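Local atomic coordinates of ancestral congerin Con-anc (PDB entry 3AJZ), a protein that binds beta-galactoside sugars, as expected of a reconstructed ancestor of the fish galectins called congerins, and here holds a galactose-glucose disaccharide. Residues Q71-K76 against P110-D115; I59-M64 against F97-P102; D40-H45 against F120-G125. All coordinates share one frame; numbering follows the deposited sequence. Where two conformers were deposited one is given.

Interaction 1. Residues Q71-K76 against P110-D115; sequences QEQRSK and PNRHGD. With BGC (beta-D-glucopyranose), chain B; GAL (beta-D-galactopyranose), chain C.
Pro110 meets Gln73 through its ring carbon CD, which lies 3.7 Å from both Gln73 NE2 and Gln73 OE1, so the proline ring rests against the end of the glutamine amide. Gln73 reaches over from strand 68-75 with CG beside its own backbone N (chi1 -63°) and the rest of the chain stretched out toward the proline. Asn111 then opens a type I beta turn that runs to Gly114, closed by the backbone bond from Gly114 N to Asn111 O. Within that turn Arg112 throws an extended side chain back to the strand. Arg112 NH1 and NH2 both grip Gln71 O end-on; Arg112 NH1 is 2.8 Å from Gln71 O, and the longer NH2 bond is more bent, at 136°. Gln71 O lies in the guanidinium plane, whereas the Gln73 amide is turned nearly perpendicular to that plane. In this galectin beta-sandwich the arginine thus ties the loop after strand 106-110 to strand 68-75 of the sugar-binding sheet. Arg112 NH2 also bonds to Ser63 OG and Asn62 OD1, which helps fix the rotation of the guanidinium group. On the strand, Glu72 points away from the loop into the glycan pocket, where Glu72 OE2 accepts from glucose O3 at 2.6 Å and galactose O6 at 2.7 Å, while Arg74 NH1 and NH2 grip Glu72 OE1 end-on in a salt bridge.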
loop_
_atom_site.group_PDB
_atom_site.type_symbol
_atom_site.label_atom_id
_atom_site.label_comp_id
_atom_site.label_asym_id
_atom_site.label_seq_id
_atom_site.Cartn_x
_atom_site.Cartn_y
_atom_site.Cartn_z
ATOM N N GLN A 71 20.909 18.089 -3.119
ATOM C CA GLN A 71 20.715 19.149 -4.111
ATOM C C GLN A 71 19.400 18.975 -4.886
ATOM O O GLN A 71 19.117 17.915 -5.479
ATOM C CB GLN A 71 21.906 19.228 -5.080
ATOM C CG GLN A 71 21.799 20.377 -6.082
ATOM C CD GLN A 71 23.140 20.754 -6.721
ATOM O OE1 GLN A 71 24.105 19.974 -6.715
ATOM N NE2 GLN A 71 23.199 21.959 -7.281
ATOM N N GLU A 72 18.606 20.032 -4.917
ATOM C CA GLU A 72 17.346 20.036 -5.651
ATOM C C GLU A 72 17.519 20.048 -7.134
ATOM O O GLU A 72 18.489 20.623 -7.688
ATOM C CB GLU A 72 16.520 21.259 -5.253
ATOM C CG GLU A 72 16.060 21.182 -3.832
ATOM C CD GLU A 72 15.324 22.433 -3.342
ATOM O OE1 GLU A 72 15.281 23.463 -4.056
ATOM O OE2 GLU A 72 14.774 22.380 -2.221
ATOM N N GLN A 73 16.577 19.379 -7.786
ATOM C CA GLN A 73 16.403 19.484 -9.217
ATOM C C GLN A 73 14.957 19.854 -9.458
ATOM O O GLN A 73 14.087 19.584 -8.619
ATOM C CB GLN A 73 16.737 18.161 -9.901
ATOM C CG GLN A 73 18.216 17.767 -9.703
ATOM C CD GLN A 73 18.700 16.600 -10.547
ATOM O OE1 GLN A 73 17.944 15.961 -11.348
ATOM N NE2 GLN A 73 20.005 16.306 -10.373
ATOM N N ARG A 74 14.700 20.526 -10.564
ATOM C CA ARG A 74 13.354 21.019 -10.845
ATOM C C ARG A 74 12.896 20.607 -12.208
ATOM O O ARG A 74 13.701 20.472 -13.140
ATOM C CB ARG A 74 13.266 22.540 -10.705
ATOM C CG ARG A 74 13.163 22.985 -9.235
ATOM C CD ARG A 74 13.233 24.512 -9.024
ATOM N NE ARG A 74 12.838 24.863 -7.648
ATOM C CZ ARG A 74 13.555 24.582 -6.566
ATOM N NH1 ARG A 74 14.737 23.990 -6.671
ATOM N NH2 ARG A 74 13.064 24.881 -5.375
ATOM N N SER A 75 11.589 20.406 -12.324
ATOM C CA SER A 75 10.925 20.281 -13.619
ATOM C C SER A 75 9.727 21.227 -13.645
ATOM O O SER A 75 8.996 21.348 -12.669
ATOM C CB SER A 75 10.467 18.846 -13.844
ATOM O OG SER A 75 9.759 18.738 -15.092
ATOM N N LYS A 76 9.517 21.898 -14.771
ATOM C CA LYS A 76 8.346 22.756 -14.976
ATOM C C LYS A 76 7.207 22.018 -15.676
ATOM O O LYS A 76 6.180 22.626 -15.990
ATOM C CB LYS A 76 8.720 23.995 -15.802
ATOM C CG LYS A 76 9.774 24.874 -15.165
ATOM C CD LYS A 76 9.162 26.088 -14.516
ATOM C CE LYS A 76 8.691 25.802 -13.121
ATOM N NZ LYS A 76 8.008 27.001 -12.528
ATOM N N PRO A 110 18.924 11.267 -10.463
ATOM C CA PRO A 110 19.980 10.275 -10.172
ATOM C C PRO A 110 19.699 9.304 -8.988
ATOM O O PRO A 110 19.115 9.715 -7.961
ATOM C CB PRO A 110 21.224 11.157 -9.914
ATOM C CG PRO A 110 20.625 12.494 -9.479
ATOM C CD PRO A 110 19.363 12.667 -10.281
ATOM N N ASN A 111 20.108 8.044 -9.161
ATOM C CA ASN A 111 20.036 7.044 -8.094
ATOM C C ASN A 111 21.270 7.313 -7.216
ATOM O O ASN A 111 22.306 6.664 -7.325
ATOM C CB ASN A 111 20.028 5.624 -8.702
ATOM C CG ASN A 111 19.789 4.488 -7.690
ATOM O OD1 ASN A 111 19.473 3.340 -8.103
ATOM N ND2 ASN A 111 19.972 4.736 -6.432
ATOM N N ARG A 112 21.128 8.301 -6.350
ATOM C CA ARG A 112 22.319 8.870 -5.669
ATOM C C ARG A 112 22.973 7.917 -4.677
ATOM O O ARG A 112 24.173 8.045 -4.425
ATOM C CB ARG A 112 21.970 10.209 -4.999
ATOM C CG ARG A 112 21.723 11.337 -5.986
ATOM C CD ARG A 112 21.117 12.573 -5.324
ATOM N NE ARG A 112 21.116 13.740 -6.184
ATOM C CZ ARG A 112 20.496 14.876 -5.872
ATOM N NH1 ARG A 112 20.564 15.895 -6.723
ATOM N NH2 ARG A 112 19.823 14.992 -4.729
ATOM N N HIS A 113 22.225 6.962 -4.135
ATOM C CA HIS A 113 22.794 5.965 -3.205
ATOM C C HIS A 113 23.132 4.626 -3.875
ATOM O O HIS A 113 23.598 3.701 -3.215
ATOM C CB HIS A 113 21.885 5.796 -1.982
ATOM C CG HIS A 113 22.396 4.853 -0.936
ATOM N ND1 HIS A 113 23.398 5.180 -0.048
ATOM C CD2 HIS A 113 22.009 3.596 -0.615
ATOM C CE1 HIS A 113 23.622 4.152 0.755
ATOM N NE2 HIS A 113 22.801 3.177 0.423
ATOM N N GLY A 114 22.919 4.520 -5.179
ATOM C CA GLY A 114 23.296 3.299 -5.901
ATOM C C GLY A 114 22.556 2.052 -5.425
ATOM O O GLY A 114 23.115 0.938 -5.354
ATOM N N ASP A 115 21.275 2.247 -5.121
ATOM C CA ASP A 115 20.410 1.161 -4.635
ATOM C C ASP A 115 19.884 0.250 -5.731
ATOM O O ASP A 115 19.552 0.704 -6.814
ATOM C CB ASP A 115 19.215 1.788 -3.925
ATOM C CG ASP A 115 19.615 2.573 -2.720
ATOM O OD1 ASP A 115 19.226 3.751 -2.602
ATOM O OD2 ASP A 115 20.306 1.989 -1.868
HETATM C C2 BGC B . 13.914 25.999 -0.932
HETATM C C3 BGC B . 12.818 24.953 -0.696
HETATM C C4 BGC B . 13.025 24.194 0.611
HETATM C C5 BGC B . 13.125 25.268 1.707
HETATM C C6 BGC B . 13.320 24.713 3.107
HETATM C C1 BGC B . 13.951 26.926 0.279
HETATM O O1 BGC B . 15.041 27.803 0.167
HETATM O O2 BGC B . 13.631 26.744 -2.085
HETATM O O3 BGC B . 12.788 24.039 -1.772
HETATM O O4 BGC B . 11.874 23.404 0.873
HETATM O O5 BGC B . 14.215 26.117 1.397
HETATM O O6 BGC B . 14.473 23.905 3.119
HETATM C C1 GAL C . 12.157 22.040 1.234
HETATM C C2 GAL C . 10.886 21.449 1.883
HETATM C C3 GAL C . 11.050 19.958 2.158
HETATM C C4 GAL C . 11.483 19.265 0.856
HETATM C C5 GAL C . 12.784 19.943 0.392
HETATM C C6 GAL C . 13.309 19.316 -0.885
HETATM O O2 GAL C . 10.568 22.138 3.097
HETATM O O3 GAL C . 9.831 19.435 2.625
HETATM O O4 GAL C . 10.427 19.352 -0.089
HETATM O O5 GAL C . 12.573 21.320 0.085
HETATM O O6 GAL C . 14.564 19.882 -1.232
#

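Interaction 2. Residues I59-M64 against F97-P102. With GAL (beta-D-galactopyranose), chain C.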
loop_
_atom_site.group_PDB
_atom_site.type_symbol
_atom_site.label_atom_id
_atom_site.label_comp_id
_atom_site.label_asym_id
_atom_site.label_seq_id
_atom_site.Cartn_x
_atom_site.Cartn_y
_atom_site.Cartn_z
ATOM N N ILE A 59 7.740 20.772 -10.159
ATOM C CA ILE A 59 8.131 19.574 -9.425
ATOM C C ILE A 59 9.524 19.835 -8.909
ATOM O O ILE A 59 10.431 20.172 -9.683
ATOM C CB ILE A 59 8.136 18.280 -10.287
ATOM C CG1 ILE A 59 6.766 18.096 -10.938
ATOM C CG2 ILE A 59 8.488 17.041 -9.419
ATOM C CD1 ILE A 59 6.689 16.834 -11.791
ATOM N N VAL A 60 9.710 19.653 -7.601
ATOM C CA VAL A 60 11.043 19.707 -7.001
ATOM C C VAL A 60 11.418 18.301 -6.592
ATOM O O VAL A 60 10.684 17.655 -5.836
ATOM C CB VAL A 60 11.053 20.662 -5.800
ATOM C CG1 VAL A 60 12.409 20.593 -5.094
ATOM C CG2 VAL A 60 10.722 22.085 -6.294
ATOM N N LEU A 61 12.539 17.824 -7.110
ATOM C CA LEU A 61 13.048 16.496 -6.823
ATOM C C LEU A 61 14.280 16.602 -5.938
ATOM O O LEU A 61 15.146 17.478 -6.112
ATOM C CB LEU A 61 13.371 15.708 -8.105
ATOM C CG LEU A 61 12.151 15.580 -9.020
ATOM C CD1 LEU A 61 12.135 16.687 -10.106
ATOM C CD2 LEU A 61 12.118 14.199 -9.626
ATOM N N ASN A 62 14.387 15.701 -4.985
ATOM C CA ASN A 62 15.555 15.652 -4.136
ATOM C C ASN A 62 15.675 14.272 -3.486
ATOM O O ASN A 62 14.886 13.352 -3.722
ATOM C CB ASN A 62 15.494 16.793 -3.121
ATOM C CG ASN A 62 16.883 17.256 -2.645
ATOM O OD1 ASN A 62 17.910 16.656 -2.971
ATOM N ND2 ASN A 62 16.901 18.361 -1.883
ATOM N N SER A 63 16.714 14.102 -2.690
ATOM C CA SER A 63 16.943 12.958 -1.849
ATOM C C SER A 63 17.341 13.450 -0.468
ATOM O O SER A 63 17.757 14.608 -0.313
ATOM C CB SER A 63 18.064 12.086 -2.421
ATOM O OG SER A 63 19.222 12.895 -2.716
ATOM N N MET A 64 17.191 12.583 0.517
ATOM C CA MET A 64 17.528 12.899 1.909
ATOM C C MET A 64 18.412 11.801 2.474
ATOM O O MET A 64 18.076 10.620 2.410
ATOM C CB MET A 64 16.239 13.028 2.740
ATOM C CG MET A 64 16.469 12.840 4.252
ATOM S SD MET A 64 14.932 12.961 5.204
ATOM C CE MET A 64 14.577 14.630 4.974
ATOM N N PHE A 97 16.626 7.092 -11.621
ATOM C CA PHE A 97 15.180 6.852 -11.454
ATOM C C PHE A 97 14.506 7.453 -12.649
ATOM O O PHE A 97 14.862 8.560 -13.097
ATOM C CB PHE A 97 14.621 7.618 -10.246
ATOM C CG PHE A 97 15.061 7.094 -8.920
ATOM C CD1 PHE A 97 14.391 6.035 -8.280
ATOM C CD2 PHE A 97 16.103 7.724 -8.247
ATOM C CE1 PHE A 97 14.803 5.592 -7.048
ATOM C CE2 PHE A 97 16.488 7.301 -7.005
ATOM C CZ PHE A 97 15.863 6.246 -6.403
ATOM N N TYR A 98 13.476 6.759 -13.137
ATOM C CA TYR A 98 12.660 7.218 -14.239
ATOM C C TYR A 98 11.238 7.397 -13.735
ATOM O O TYR A 98 10.600 6.425 -13.300
ATOM C CB TYR A 98 12.698 6.164 -15.362
ATOM C CG TYR A 98 14.113 5.835 -15.800
ATOM C CD1 TYR A 98 14.807 4.761 -15.253
ATOM C CD2 TYR A 98 14.762 6.637 -16.733
ATOM C CE1 TYR A 98 16.132 4.464 -15.624
ATOM C CE2 TYR A 98 16.075 6.347 -17.126
ATOM C CZ TYR A 98 16.752 5.276 -16.566
ATOM O OH TYR A 98 18.058 4.978 -16.936
ATOM N N ILE A 99 10.760 8.628 -13.780
ATOM C CA ILE A 99 9.465 8.968 -13.201
ATOM C C ILE A 99 8.527 9.291 -14.363
ATOM O O ILE A 99 8.753 10.250 -15.087
ATOM C CB ILE A 99 9.608 10.178 -12.266
ATOM C CG1 ILE A 99 10.548 9.818 -11.112
ATOM C CG2 ILE A 99 8.251 10.590 -11.700
ATOM C CD1 ILE A 99 11.718 10.746 -11.002
ATOM N N GLN A 100 7.505 8.470 -14.535
ATOM C CA GLN A 100 6.577 8.642 -15.649
ATOM C C GLN A 100 5.382 9.462 -15.174
ATOM O O GLN A 100 4.627 9.024 -14.283
ATOM C CB GLN A 100 6.117 7.266 -16.153
ATOM C CG GLN A 100 5.186 7.300 -17.384
ATOM C CD GLN A 100 5.879 7.880 -18.567
ATOM O OE1 GLN A 100 6.826 7.290 -19.093
ATOM N NE2 GLN A 100 5.465 9.066 -18.961
ATOM N N LEU A 101 5.235 10.660 -15.737
ATOM C CA LEU A 101 4.153 11.566 -15.380
ATOM C C LEU A 101 2.936 11.221 -16.260
ATOM O O LEU A 101 3.083 10.615 -17.312
ATOM C CB LEU A 101 4.572 13.040 -15.562
ATOM C CG LEU A 101 5.851 13.503 -14.836
ATOM C CD1 LEU A 101 6.103 14.982 -15.147
ATOM C CD2 LEU A 101 5.729 13.318 -13.316
ATOM N N PRO A 102 1.744 11.559 -15.789
ATOM C CA PRO A 102 0.546 11.080 -16.487
ATOM C C PRO A 102 0.273 11.789 -17.796
ATOM O O PRO A 102 -0.576 11.315 -18.560
ATOM C CB PRO A 102 -0.569 11.322 -15.474
ATOM C CG PRO A 102 -0.082 12.530 -14.674
ATOM C CD PRO A 102 1.427 12.289 -14.557
HETATM C C1 GAL C . 12.157 22.040 1.234
HETATM C C2 GAL C . 10.886 21.449 1.883
HETATM C C3 GAL C . 11.050 19.958 2.158
HETATM C C4 GAL C . 11.483 19.265 0.856
HETATM C C5 GAL C . 12.784 19.943 0.392
HETATM C C6 GAL C . 13.309 19.316 -0.885
HETATM O O2 GAL C . 10.568 22.138 3.097
HETATM O O3 GAL C . 9.831 19.435 2.625
HETATM O O4 GAL C . 10.427 19.352 -0.089
HETATM O O5 GAL C . 12.573 21.320 0.085
HETATM O O6 GAL C . 14.564 19.882 -1.232
#
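Leu61 and Ile99 reach toward each other tip to tip across the interior of the galectin beta-sandwich, Leu61 from the sugar-binding sheet and Ile99 from the other sheet. Their terminal methyls meet, Leu61 CD2 to Ile99 CD1, at 3.7 Å. Ile59 and Leu101 repeat the head-on approach two residues back on the first segment and two on along the second, but here one methyl faces a fork: Ile59 CD1 lies 3.9 Å from Leu101 CD1 and 4.0 Å from Leu101 CD2. The isoleucine can do this because its CG1 branch sits beside the backbone N and CD1 continues fully extended (chi2 -179°), carrying the methyl straight across. No hydrogen bond joins the two segments; they meet through hydrocarbon alone, and all four side chains are buried. Val107 of the neighbouring strand 106-110 packs against both Leu61 and Leu101, filling in beside the two pairs. The alternation of the strand turns Asn62 to the opposite side of the sheet from Leu61, into the glycan pocket. There Asn62 OD1 takes the backbone N-H of Ser63 from above its carbonyl plane, while Asn62 ND2 donates almost straight, at 172°, to galactose O6 2.9 Å away.

Interaction 3. Residues D40-H45 against F120-G125; sequences DSIALH and FIYLAG. With GAL (beta-D-galactopyranose), chain C.
A backbone carbonyl aimed at a ring edge is the odd feature here: Ser41 O lies in the plane of the Phe120 ring, 3.4 Å from Phe120 CZ, so the oxygen faces the rim of the aromatic ring and not its face. The contact belongs to the sugar-binding sheet of the galectin beta-sandwich, where strands 42-49 and 117-125 are not direct neighbours; strand 30-36 runs between them and pairs with both. Side chains must therefore span the gap near the start of strand 42-49. Phe120 does so with CG lodged between its backbone N and carbonyl carbon (chi1 76°), and Tyr122, two residues on and so on the same side of the strand, repeats nearly the same torsion. The tyrosine brings its hydroxyl end to Ile42, whose side chain crosses it at about a right angle. Ile42 CD1 approaches Tyr122 OH to 3.4 Å but stays 4.4 Å from Tyr122 CZ, so the methyl sits at the hydroxyl end, oblique to the ring. Glu6 of strand 6-8 also packs on both Phe120 and Tyr122. Immediately after Ile42 the chain turns at a classic beta bulge, in which Ala43 and Leu44 both face Val35. Beyond it, Leu44 goes to the sandwich interior, touching Phe97 and Ile99, and His45 turns into the glycan pocket. Asn34 OD1 holds His45 ND1 and so fixes the rotation of the imidazole, while Trp69 meets its ring at an inclination of about 50°. The other ring nitrogen, His45 NE2, hydrogen-bonds to galactose O4, near the imidazole plane, at 2.8 Å.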
loop_
_atom_site.group_PDB
_atom_site.type_symbol
_atom_site.label_atom_id
_atom_site.label_comp_id
_atom_site.label_asym_id
_atom_site.label_seq_id
_atom_site.Cartn_x
_atom_site.Cartn_y
_atom_site.Cartn_z
ATOM N N ASP A 40 16.183 6.904 8.055
ATOM C CA ASP A 40 16.252 8.378 8.062
ATOM C C ASP A 40 16.656 8.973 6.707
ATOM O O ASP A 40 17.217 10.070 6.611
ATOM C CB ASP A 40 17.113 8.867 9.224
ATOM C CG ASP A 40 16.493 8.520 10.572
ATOM O OD1 ASP A 40 17.168 7.817 11.352
ATOM O OD2 ASP A 40 15.332 8.928 10.831
ATOM N N SER A 41 16.325 8.233 5.653
ATOM C CA SER A 41 16.728 8.594 4.305
ATOM C C SER A 41 15.555 8.454 3.356
ATOM O O SER A 41 14.623 7.718 3.630
ATOM C CB SER A 41 17.900 7.733 3.818
ATOM O OG SER A 41 17.535 6.370 3.648
ATOM N N ILE A 42 15.614 9.186 2.253
ATOM C CA ILE A 42 14.631 9.100 1.184
ATOM C C ILE A 42 15.466 9.130 -0.088
ATOM O O ILE A 42 16.177 10.105 -0.360
ATOM C CB ILE A 42 13.707 10.333 1.163
ATOM C CG1 ILE A 42 12.934 10.466 2.484
ATOM C CG2 ILE A 42 12.726 10.218 -0.029
ATOM C CD1 ILE A 42 12.239 11.825 2.662
ATOM N N ALA A 43 15.404 8.060 -0.864
ATOM C CA ALA A 43 16.197 7.960 -2.087
ATOM C C ALA A 43 15.646 8.875 -3.176
ATOM O O ALA A 43 16.393 9.458 -3.983
ATOM C CB ALA A 43 16.242 6.479 -2.583
ATOM N N LEU A 44 14.315 8.953 -3.219
ATOM C CA LEU A 44 13.644 9.727 -4.239
ATOM C C LEU A 44 12.464 10.423 -3.595
ATOM O O LEU A 44 11.518 9.776 -3.112
ATOM C CB LEU A 44 13.179 8.795 -5.370
ATOM C CG LEU A 44 12.358 9.513 -6.433
ATOM C CD1 LEU A 44 13.138 10.633 -7.174
ATOM C CD2 LEU A 44 11.808 8.534 -7.438
ATOM N N HIS A 45 12.540 11.759 -3.546
ATOM C CA HIS A 45 11.483 12.648 -3.080
ATOM C C HIS A 45 11.006 13.431 -4.269
ATOM O O HIS A 45 11.794 14.110 -4.928
ATOM C CB HIS A 45 12.077 13.598 -2.033
ATOM C CG HIS A 45 11.193 14.750 -1.642
ATOM N ND1 HIS A 45 10.084 14.629 -0.821
ATOM C CD2 HIS A 45 11.344 16.088 -1.864
ATOM C CE1 HIS A 45 9.585 15.836 -0.578
ATOM N NE2 HIS A 45 10.321 16.735 -1.212
ATOM N N PHE A 120 10.308 0.912 0.953
ATOM C CA PHE A 120 9.150 1.735 1.336
ATOM C C PHE A 120 8.800 2.815 0.354
ATOM O O PHE A 120 9.647 3.282 -0.409
ATOM C CB PHE A 120 9.267 2.344 2.736
ATOM C CG PHE A 120 10.201 3.519 2.824
ATOM C CD1 PHE A 120 11.475 3.356 3.371
ATOM C CD2 PHE A 120 9.814 4.781 2.369
ATOM C CE1 PHE A 120 12.357 4.453 3.465
ATOM C CE2 PHE A 120 10.699 5.883 2.426
ATOM C CZ PHE A 120 11.965 5.709 2.990
ATOM N N ILE A 121 7.518 3.173 0.367
ATOM C CA ILE A 121 7.028 4.361 -0.341
ATOM C C ILE A 121 5.986 4.994 0.542
ATOM O O ILE A 121 5.110 4.296 1.077
ATOM C CB ILE A 121 6.415 4.074 -1.786
ATOM C CG1 ILE A 121 5.885 5.376 -2.441
ATOM C CG2 ILE A 121 5.389 2.908 -1.758
ATOM C CD1 ILE A 121 4.433 5.753 -2.139
ATOM N N TYR A 122 6.089 6.313 0.733
ATOM C CA TYR A 122 5.027 7.025 1.435
ATOM C C TYR A 122 4.650 8.354 0.815
ATOM O O TYR A 122 5.465 8.998 0.121
ATOM C CB TYR A 122 5.333 7.192 2.931
ATOM C CG TYR A 122 6.442 8.157 3.266
ATOM C CD1 TYR A 122 6.176 9.515 3.439
ATOM C CD2 TYR A 122 7.743 7.701 3.456
ATOM C CE1 TYR A 122 7.204 10.405 3.785
ATOM C CE2 TYR A 122 8.774 8.561 3.802
ATOM C CZ TYR A 122 8.504 9.906 3.950
ATOM O OH TYR A 122 9.519 10.778 4.324
ATOM N N LEU A 123 3.393 8.742 1.020
ATOM C CA LEU A 123 2.902 10.024 0.526
ATOM C C LEU A 123 2.938 11.022 1.666
ATOM O O LEU A 123 2.676 10.642 2.792
ATOM C CB LEU A 123 1.449 9.880 0.018
ATOM C CG LEU A 123 1.050 10.812 -1.122
ATOM C CD1 LEU A 123 1.801 10.306 -2.343
ATOM C CD2 LEU A 123 -0.406 10.766 -1.433
ATOM N N ALA A 124 3.240 12.286 1.345
ATOM C CA ALA A 124 3.140 13.383 2.317
ATOM C C ALA A 124 2.438 14.583 1.710
ATOM O O ALA A 124 2.433 14.778 0.478
ATOM C CB ALA A 124 4.532 13.795 2.818
ATOM N N GLY A 125 1.824 15.406 2.549
ATOM C CA GLY A 125 1.255 16.639 2.036
ATOM C C GLY A 125 -0.222 16.624 1.693
ATOM O O GLY A 125 -1.045 16.025 2.418
HETATM C C1 GAL C . 12.157 22.040 1.234
HETATM C C2 GAL C . 10.886 21.449 1.883
HETATM C C3 GAL C . 11.050 19.958 2.158
HETATM C C4 GAL C . 11.483 19.265 0.856
HETATM C C5 GAL C . 12.784 19.943 0.392
HETATM C C6 GAL C . 13.309 19.316 -0.885
HETATM O O2 GAL C . 10.568 22.138 3.097
HETATM O O3 GAL C . 9.831 19.435 2.625
HETATM O O4 GAL C . 10.427 19.352 -0.089
HETATM O O5 GAL C . 12.573 21.320 0.085
HETATM O O6 GAL C . 14.564 19.882 -1.232
#

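How the interactions relate
All three contacts reach the same sugar-binding sheet, and each brings a residue of the glycan pocket to galactose. Interactions 1 and 2, with centres about 7 Å apart, share neighbouring strands: Gln73 O lies 2.8 Å from Leu61 N and Ser75 O 2.9 Å from Ile59 N, both probable backbone bonds. Interactions 2 and 3, about 11 Å apart between centres, are probably joined likewise, with Asn62 O 2.8 Å from His45 N. Galactose O6 is held jointly by interactions 1 and 2, and O4 by interaction 3; Arg30, Arg49 and Tyr52 add further bonds to the sugar. Interactions 1 and 3 barely touch, through Asp115 and Ala43.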